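Local coordinates for protein CmeC (Campylobacter jejuni, PDB 4MT4) that probably serves as the outer membrane channel of a multidrug efflux system, carrying substrates out through a trimeric beta-barrel and alpha-helical tunnel, at residues F164-V167 / N168-N172; N224-N227 / Y228-A231; E192-V196 / G197-E201. One frame throughout, in Å; residues are numbered along the deposited sequence.

Contact 1. Residues F164-V167 / N168-N172; sequences FNLV and NAYEN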
loop_
_atom_site.group_PDB
_atom_site.type_symbol
_atom_site.label_atom_id
_atom_site.label_comp_id
_atom_site.label_asym_id
_atom_site.label_seq_id
_atom_site.Cartn_x
_atom_site.Cartn_y
_atom_site.Cartn_z
ATOM N N PHE B 164 17.867 18.179 5.213
ATOM C CA PHE B 164 19.285 17.861 5.106
ATOM C C PHE B 164 19.647 17.317 3.727
ATOM O O PHE B 164 20.740 17.569 3.221
ATOM C CB PHE B 164 19.685 16.859 6.190
ATOM C CG PHE B 164 19.964 17.493 7.524
ATOM C CD1 PHE B 164 20.622 18.709 7.600
ATOM C CD2 PHE B 164 19.560 16.880 8.700
ATOM C CE1 PHE B 164 20.881 19.300 8.821
ATOM C CE2 PHE B 164 19.815 17.468 9.928
ATOM C CZ PHE B 164 20.477 18.680 9.988
ATOM N N ASN B 165 18.728 16.568 3.124
ATOM C CA ASN B 165 18.913 16.095 1.758
ATOM C C ASN B 165 18.873 17.257 0.773
ATOM O O ASN B 165 19.524 17.224 -0.273
ATOM C CB ASN B 165 17.850 15.061 1.389
ATOM C CG ASN B 165 18.098 13.710 2.031
ATOM O OD1 ASN B 165 19.226 13.382 2.398
ATOM N ND2 ASN B 165 17.042 12.916 2.164
ATOM N N LEU B 166 18.105 18.286 1.118
ATOM C CA LEU B 166 18.018 19.487 0.298
ATOM C C LEU B 166 19.308 20.299 0.387
ATOM O O LEU B 166 19.827 20.764 -0.629
ATOM C CB LEU B 166 16.829 20.346 0.723
ATOM C CG LEU B 166 16.715 21.696 0.014
ATOM C CD1 LEU B 166 16.548 21.503 -1.488
ATOM C CD2 LEU B 166 15.572 22.520 0.585
ATOM N N VAL B 167 19.814 20.468 1.605
ATOM C CA VAL B 167 21.070 21.180 1.825
ATOM C C VAL B 167 22.216 20.440 1.146
ATOM O O VAL B 167 23.125 21.052 0.587
ATOM C CB VAL B 167 21.381 21.344 3.328
ATOM C CG1 VAL B 167 22.667 22.123 3.521
ATOM C CG2 VAL B 167 20.230 22.038 4.037
ATOM N N ASN B 168 22.157 19.114 1.202
ATOM C CA ASN B 168 23.118 18.261 0.518
ATOM C C ASN B 168 23.062 18.507 -0.985
ATOM O O ASN B 168 24.088 18.536 -1.664
ATOM C CB ASN B 168 22.835 16.792 0.830
ATOM C CG ASN B 168 23.982 15.872 0.455
ATOM O OD1 ASN B 168 23.937 14.674 0.729
ATOM N ND2 ASN B 168 25.020 16.426 -0.159
ATOM N N ALA B 169 21.850 18.691 -1.494
ATOM C CA ALA B 169 21.638 18.932 -2.914
ATOM C C ALA B 169 22.134 20.317 -3.317
ATOM O O ALA B 169 22.662 20.499 -4.413
ATOM C CB ALA B 169 20.171 18.770 -3.262
ATOM N N TYR B 170 21.964 21.288 -2.426
ATOM C CA TYR B 170 22.461 22.639 -2.664
ATOM C C TYR B 170 23.986 22.659 -2.722
ATOM O O TYR B 170 24.576 23.303 -3.591
ATOM C CB TYR B 170 21.971 23.600 -1.579
ATOM C CG TYR B 170 20.638 24.254 -1.868
ATOM C CD1 TYR B 170 20.493 25.144 -2.927
ATOM C CD2 TYR B 170 19.530 24.000 -1.070
ATOM C CE1 TYR B 170 19.277 25.749 -3.192
ATOM C CE2 TYR B 170 18.311 24.603 -1.325
ATOM C CZ TYR B 170 18.189 25.475 -2.387
ATOM O OH TYR B 170 16.974 26.072 -2.640
ATOM N N GLU B 171 24.613 21.944 -1.792
ATOM C CA GLU B 171 26.068 21.891 -1.697
ATOM C C GLU B 171 26.699 21.256 -2.931
ATOM O O GLU B 171 27.692 21.760 -3.456
ATOM C CB GLU B 171 26.489 21.122 -0.443
ATOM C CG GLU B 171 26.289 21.896 0.851
ATOM C CD GLU B 171 27.281 23.032 1.005
ATOM O OE1 GLU B 171 28.467 22.751 1.280
ATOM O OE2 GLU B 171 26.876 24.203 0.846
ATOM N N ASN B 172 26.123 20.149 -3.388
ATOM C CA ASN B 172 26.621 19.475 -4.580
ATOM C C ASN B 172 26.390 20.310 -5.837
ATOM O O ASN B 172 27.206 20.295 -6.758
ATOM C CB ASN B 172 25.967 18.101 -4.737
ATOM C CG ASN B 172 26.479 17.095 -3.727
ATOM O OD1 ASN B 172 27.537 17.281 -3.129
ATOM N ND2 ASN B 172 25.730 16.014 -3.538
#

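Contact 2. Residues N224-N227 / Y228-A231; sequences NKEN and YLKA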
loop_
_atom_site.group_PDB
_atom_site.type_symbol
_atom_site.label_atom_id
_atom_site.label_comp_id
_atom_site.label_asym_id
_atom_site.label_seq_id
_atom_site.Cartn_x
_atom_site.Cartn_y
_atom_site.Cartn_z
ATOM N N ASN B 224 18.328 17.328 -9.141
ATOM C CA ASN B 224 18.310 16.633 -7.862
ATOM C C ASN B 224 17.921 17.575 -6.729
ATOM O O ASN B 224 17.294 17.168 -5.751
ATOM C CB ASN B 224 19.676 16.004 -7.584
ATOM C CG ASN B 224 19.731 15.291 -6.248
ATOM O OD1 ASN B 224 19.305 14.142 -6.127
ATOM N ND2 ASN B 224 20.268 15.966 -5.238
ATOM N N LYS B 225 18.298 18.840 -6.875
ATOM C CA LYS B 225 17.979 19.861 -5.888
ATOM C C LYS B 225 16.493 20.207 -5.932
ATOM O O LYS B 225 15.854 20.382 -4.894
ATOM C CB LYS B 225 18.833 21.110 -6.126
ATOM C CG LYS B 225 18.715 22.182 -5.054
ATOM C CD LYS B 225 17.677 23.241 -5.413
ATOM C CE LYS B 225 17.940 23.844 -6.785
ATOM N NZ LYS B 225 17.008 24.965 -7.091
ATOM N N GLU B 226 15.952 20.306 -7.142
ATOM C CA GLU B 226 14.542 20.620 -7.330
ATOM C C GLU B 226 13.643 19.503 -6.810
ATOM O O GLU B 226 12.514 19.754 -6.387
ATOM C CB GLU B 226 14.245 20.883 -8.806
ATOM C CG GLU B 226 14.685 22.254 -9.287
ATOM C CD GLU B 226 13.861 23.372 -8.677
ATOM O OE1 GLU B 226 12.648 23.168 -8.458
ATOM O OE2 GLU B 226 14.426 24.455 -8.416
ATOM N N ASN B 227 14.148 18.273 -6.844
ATOM C CA ASN B 227 13.386 17.120 -6.377
ATOM C C ASN B 227 13.171 17.149 -4.869
ATOM O O ASN B 227 12.099 16.792 -4.379
ATOM C CB ASN B 227 14.088 15.820 -6.773
ATOM C CG ASN B 227 13.290 14.587 -6.389
ATOM O OD1 ASN B 227 12.334 14.217 -7.071
ATOM N ND2 ASN B 227 13.681 13.944 -5.295
ATOM N N TYR B 228 14.197 17.574 -4.140
ATOM C CA TYR B 228 14.129 17.640 -2.686
ATOM C C TYR B 228 13.497 18.944 -2.217
ATOM O O TYR B 228 12.995 19.031 -1.098
ATOM C CB TYR B 228 15.522 17.476 -2.075
ATOM C CG TYR B 228 16.022 16.049 -2.094
ATOM C CD1 TYR B 228 15.445 15.081 -1.282
ATOM C CD2 TYR B 228 17.073 15.670 -2.919
ATOM C CE1 TYR B 228 15.896 13.775 -1.293
ATOM C CE2 TYR B 228 17.533 14.365 -2.935
ATOM C CZ TYR B 228 16.940 13.423 -2.119
ATOM O OH TYR B 228 17.391 12.122 -2.129
ATOM N N LEU B 229 13.526 19.959 -3.075
ATOM C CA LEU B 229 12.842 21.211 -2.782
ATOM C C LEU B 229 11.338 20.970 -2.813
ATOM O O LEU B 229 10.611 21.405 -1.920
ATOM C CB LEU B 229 13.231 22.303 -3.780
ATOM C CG LEU B 229 13.532 23.691 -3.202
ATOM C CD1 LEU B 229 13.462 24.755 -4.288
ATOM C CD2 LEU B 229 12.602 24.038 -2.046
ATOM N N LYS B 230 10.884 20.269 -3.849
ATOM C CA LYS B 230 9.483 19.885 -3.972
ATOM C C LYS B 230 9.035 19.054 -2.776
ATOM O O LYS B 230 7.957 19.272 -2.225
ATOM C CB LYS B 230 9.254 19.096 -5.263
ATOM C CG LYS B 230 7.970 18.275 -5.267
ATOM C CD LYS B 230 7.991 17.207 -6.351
ATOM C CE LYS B 230 6.808 16.259 -6.217
ATOM N NZ LYS B 230 6.859 15.157 -7.218
ATOM N N ALA B 231 9.876 18.102 -2.384
ATOM C CA ALA B 231 9.580 17.216 -1.262
ATOM C C ALA B 231 9.403 17.992 0.039
ATOM O O ALA B 231 8.553 17.655 0.860
ATOM C CB ALA B 231 10.678 16.173 -1.111
#

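Contact 3. Residues E192-V196 / G197-E201; sequences EKFQV and GAVGE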
loop_
_atom_site.group_PDB
_atom_site.type_symbol
_atom_site.label_atom_id
_atom_site.label_comp_id
_atom_site.label_asym_id
_atom_site.label_seq_id
_atom_site.Cartn_x
_atom_site.Cartn_y
_atom_site.Cartn_z
ATOM N N GLU B 192 41.353 29.614 -27.634
ATOM C CA GLU B 192 42.194 30.709 -28.104
ATOM C C GLU B 192 43.531 30.181 -28.612
ATOM O O GLU B 192 44.005 30.587 -29.671
ATOM C CB GLU B 192 42.427 31.737 -26.994
ATOM C CG GLU B 192 41.169 32.471 -26.547
ATOM C CD GLU B 192 41.449 33.523 -25.490
ATOM O OE1 GLU B 192 42.638 33.788 -25.215
ATOM O OE2 GLU B 192 40.482 34.084 -24.931
ATOM N N LYS B 193 44.129 29.271 -27.850
ATOM C CA LYS B 193 45.401 28.665 -28.224
ATOM C C LYS B 193 45.293 27.897 -29.538
ATOM O O LYS B 193 46.252 27.820 -30.305
ATOM C CB LYS B 193 45.896 27.730 -27.118
ATOM C CG LYS B 193 46.512 28.435 -25.921
ATOM C CD LYS B 193 47.173 27.434 -24.986
ATOM C CE LYS B 193 47.911 28.127 -23.855
ATOM N NZ LYS B 193 48.643 27.152 -23.003
ATOM N N PHE B 194 44.117 27.333 -29.793
ATOM C CA PHE B 194 43.887 26.545 -30.999
ATOM C C PHE B 194 43.932 27.395 -32.264
ATOM O O PHE B 194 44.515 26.997 -33.271
ATOM C CB PHE B 194 42.542 25.825 -30.910
ATOM C CG PHE B 194 42.198 25.036 -32.139
ATOM C CD1 PHE B 194 42.757 23.788 -32.354
ATOM C CD2 PHE B 194 41.313 25.540 -33.078
ATOM C CE1 PHE B 194 42.444 23.059 -33.485
ATOM C CE2 PHE B 194 40.995 24.816 -34.210
ATOM C CZ PHE B 194 41.561 23.573 -34.414
ATOM N N GLN B 195 43.311 28.568 -32.201
ATOM C CA GLN B 195 43.199 29.444 -33.361
ATOM C C GLN B 195 44.542 30.061 -33.753
ATOM O O GLN B 195 44.716 30.514 -34.884
ATOM C CB GLN B 195 42.168 30.541 -33.086
ATOM C CG GLN B 195 40.746 30.018 -32.956
ATOM C CD GLN B 195 39.897 30.857 -32.024
ATOM O OE1 GLN B 195 40.397 31.766 -31.366
ATOM N NE2 GLN B 195 38.605 30.554 -31.961
ATOM N N VAL B 196 45.490 30.066 -32.820
ATOM C CA VAL B 196 46.837 30.549 -33.106
ATOM C C VAL B 196 47.813 29.378 -33.221
ATOM O O VAL B 196 49.012 29.572 -33.418
ATOM C CB VAL B 196 47.329 31.532 -32.028
ATOM C CG1 VAL B 196 46.427 32.757 -31.982
ATOM C CG2 VAL B 196 47.385 30.854 -30.670
ATOM N N GLY B 197 47.285 28.165 -33.092
ATOM C CA GLY B 197 48.063 26.957 -33.302
ATOM C C GLY B 197 48.913 26.524 -32.123
ATOM O O GLY B 197 49.965 25.912 -32.305
ATOM N N ALA B 198 48.459 26.833 -30.912
ATOM C CA ALA B 198 49.213 26.490 -29.710
ATOM C C ALA B 198 48.763 25.156 -29.115
ATOM O O ALA B 198 49.494 24.538 -28.342
ATOM C CB ALA B 198 49.091 27.597 -28.677
ATOM N N VAL B 199 47.554 24.721 -29.462
ATOM C CA VAL B 199 47.078 23.398 -29.067
ATOM C C VAL B 199 46.474 22.676 -30.267
ATOM O O VAL B 199 46.030 23.308 -31.225
ATOM C CB VAL B 199 46.030 23.466 -27.930
ATOM C CG1 VAL B 199 46.632 24.083 -26.676
ATOM C CG2 VAL B 199 44.804 24.239 -28.377
ATOM N N GLY B 200 46.466 21.349 -30.209
ATOM C CA GLY B 200 45.947 20.546 -31.298
ATOM C C GLY B 200 44.459 20.284 -31.188
ATOM O O GLY B 200 43.820 20.649 -30.201
ATOM N N GLU B 201 43.908 19.647 -32.216
ATOM C CA GLU B 201 42.490 19.310 -32.253
ATOM C C GLU B 201 42.140 18.318 -31.149
ATOM O O GLU B 201 41.029 18.326 -30.621
ATOM C CB GLU B 201 42.115 18.732 -33.619
ATOM C CG GLU B 201 40.649 18.365 -33.768
ATOM C CD GLU B 201 40.336 17.762 -35.122
ATOM O OE1 GLU B 201 41.275 17.578 -35.924
ATOM O OE2 GLU B 201 39.150 17.473 -35.383
HETATM O O HOH W 1 45.798 24.522 -33.852
#

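Contact 1. Residues F164-V167 / N168-N172
Val167 and Asn168 are consecutive residues inside helix 129-195, and together with Leu166 they carry most of this helical-turn contact. Val167 contributes mainly through its backbone: its carbonyl O accepts the N-H of Glu171 at 2.9 Å, while CG of Glu171, set beside its own backbone N by the first torsion (chi1 -74°), packs 3.3 Å from that same Val167 O. The CA of Val167 also lies at the edge of the Tyr170 ring, near the ring plane. Leu166 works instead with its branches. Its CG stands anti to the backbone N (chi1 175°), which carries the isobutyl group alongside Tyr170, both side chains pointing the same way. CD1 of Leu166 comes within 3.6 Å of CE2 of Tyr170, and the backbone between them is tied by Tyr170 N to Leu166 O at 2.8 Å. Asn168 leans back on the preceding turn with its CB, which is 3.3 Å from Phe164 O, the acceptor of the Asn168 N-H. Its amide leads away from the turn, toward helix 411-445, where ND2 is hydrogen-bonded to Asn430; Val167 meets Tyr433 on that same helix. On the flank formed by Leu166 and Tyr170 the neighbours are Leu232 and Lys225 of helix 201-236, and Tyr250 stacks on the Tyr170 ring. One turn thus packs against two neighbouring helices, with Leu166 and Tyr170 on the 201-236 side and Val167 and the Asn168 amide on the 411-445 side, the arrangement of a long helix packed in the alpha-helical barrel of an outer membrane factor.

Contact 2. Residues N224-N227 / Y228-A231
Asn224 and Tyr228, one turn apart on helix 201-236, form an i to i+4 side-chain pair within a predicted coiled coil. The amide of Asn224 and the phenol ring are steeply turned against each other, their planes 70° apart. ND2 of Asn224 lies in the ring plane at its edge, 3.9 Å from CE2 of Tyr228, and OD1 of Asn224 approaches the same CE2 at 3.7 Å. CG of Asn224 is anti to the backbone N (chi1 179°), a setting that brings the amide up to the ring. The other asparagine, Asn227, approaches differently, with its ND2 over one face of the Tyr228 ring. Away from the aromatic group, Lys225 NZ and Glu226 OE2 form a salt bridge at 2.9 Å, with the ammonium on the anti side of the carboxylate oxygen and well out of its plane. The other oxygen of Glu226 has a long, weak ion pair with Arg370 of the second subunit, whose Tyr371 packs on Asn227. Lys225 O serves two backbone donors, Leu229 N at 3.0 Å and, weakly, Tyr228 N. Obliquely to the ring, the carbonyl O of Asn224 comes within 3.2 Å of CD2 of Tyr228.

Contact 3. Residues E192-V196 / G197-E201
Lys193 and Ala198 meet where helix 129-195 ends in a Schellman motif, and here the packing is close. Ala198 N donates to Lys193 O at 2.5 Å, a very short value to be read with caution, and Gly197 N reaches Phe194 O from well above the carbonyl plane. Gly197 makes the reversal with a positive phi of 81°, which suits glycine. Round these bonds the aliphatic carbons close in: CB of Lys193 is 3.6 Å from CB of Ala198, and the lysine and Val199 side chains cross at about a right angle. Val199 divides its branches, CG1 resting on Lys193 while CG2 lies 3.7 Å from CB of Phe194. The Phe194 ring, with CG anti to the backbone N (chi1 177°), swings toward the exit of the turn, where Glu201 N lies near the ring plane at its edge. The rest is looser. One water bridges the turn, donating to Phe194 O at 2.8 Å and to Val199 O at 2.9 Å, while the exposed Lys193 leads its ammonium end away. Glu201 extends to a salt bridge with Arg395 of the second subunit. Gly200 occupies the N-cap position of helix 201-236, and the turn links helix 129-195 to it, probably as a coiled-coil hairpin.

How the contacts relate
Contacts 1 and 2 lie on the consecutive helices 129-195 and 201-236, with centres about 9 Å apart, and touch directly: CB of Ala169 is 3.4 Å from ND2 of Asn224. Contact 3 is the turn joining those helices, its centre about 39 Å from that of contact 1 and about 42 Å from that of contact 2. Place in the fold shapes the chemistry. Contacts 1 and 2 are both partly buried, contact 1 with more buried residues and neighbours from its own chain. Contact 2 packs on helix 129-195 with one side, and its Glu226, Asn227, Leu229 and Lys230 meet a second subunit. Contact 3 is a surface feature, built from a glycine turn, backbone bonds and a bridging water.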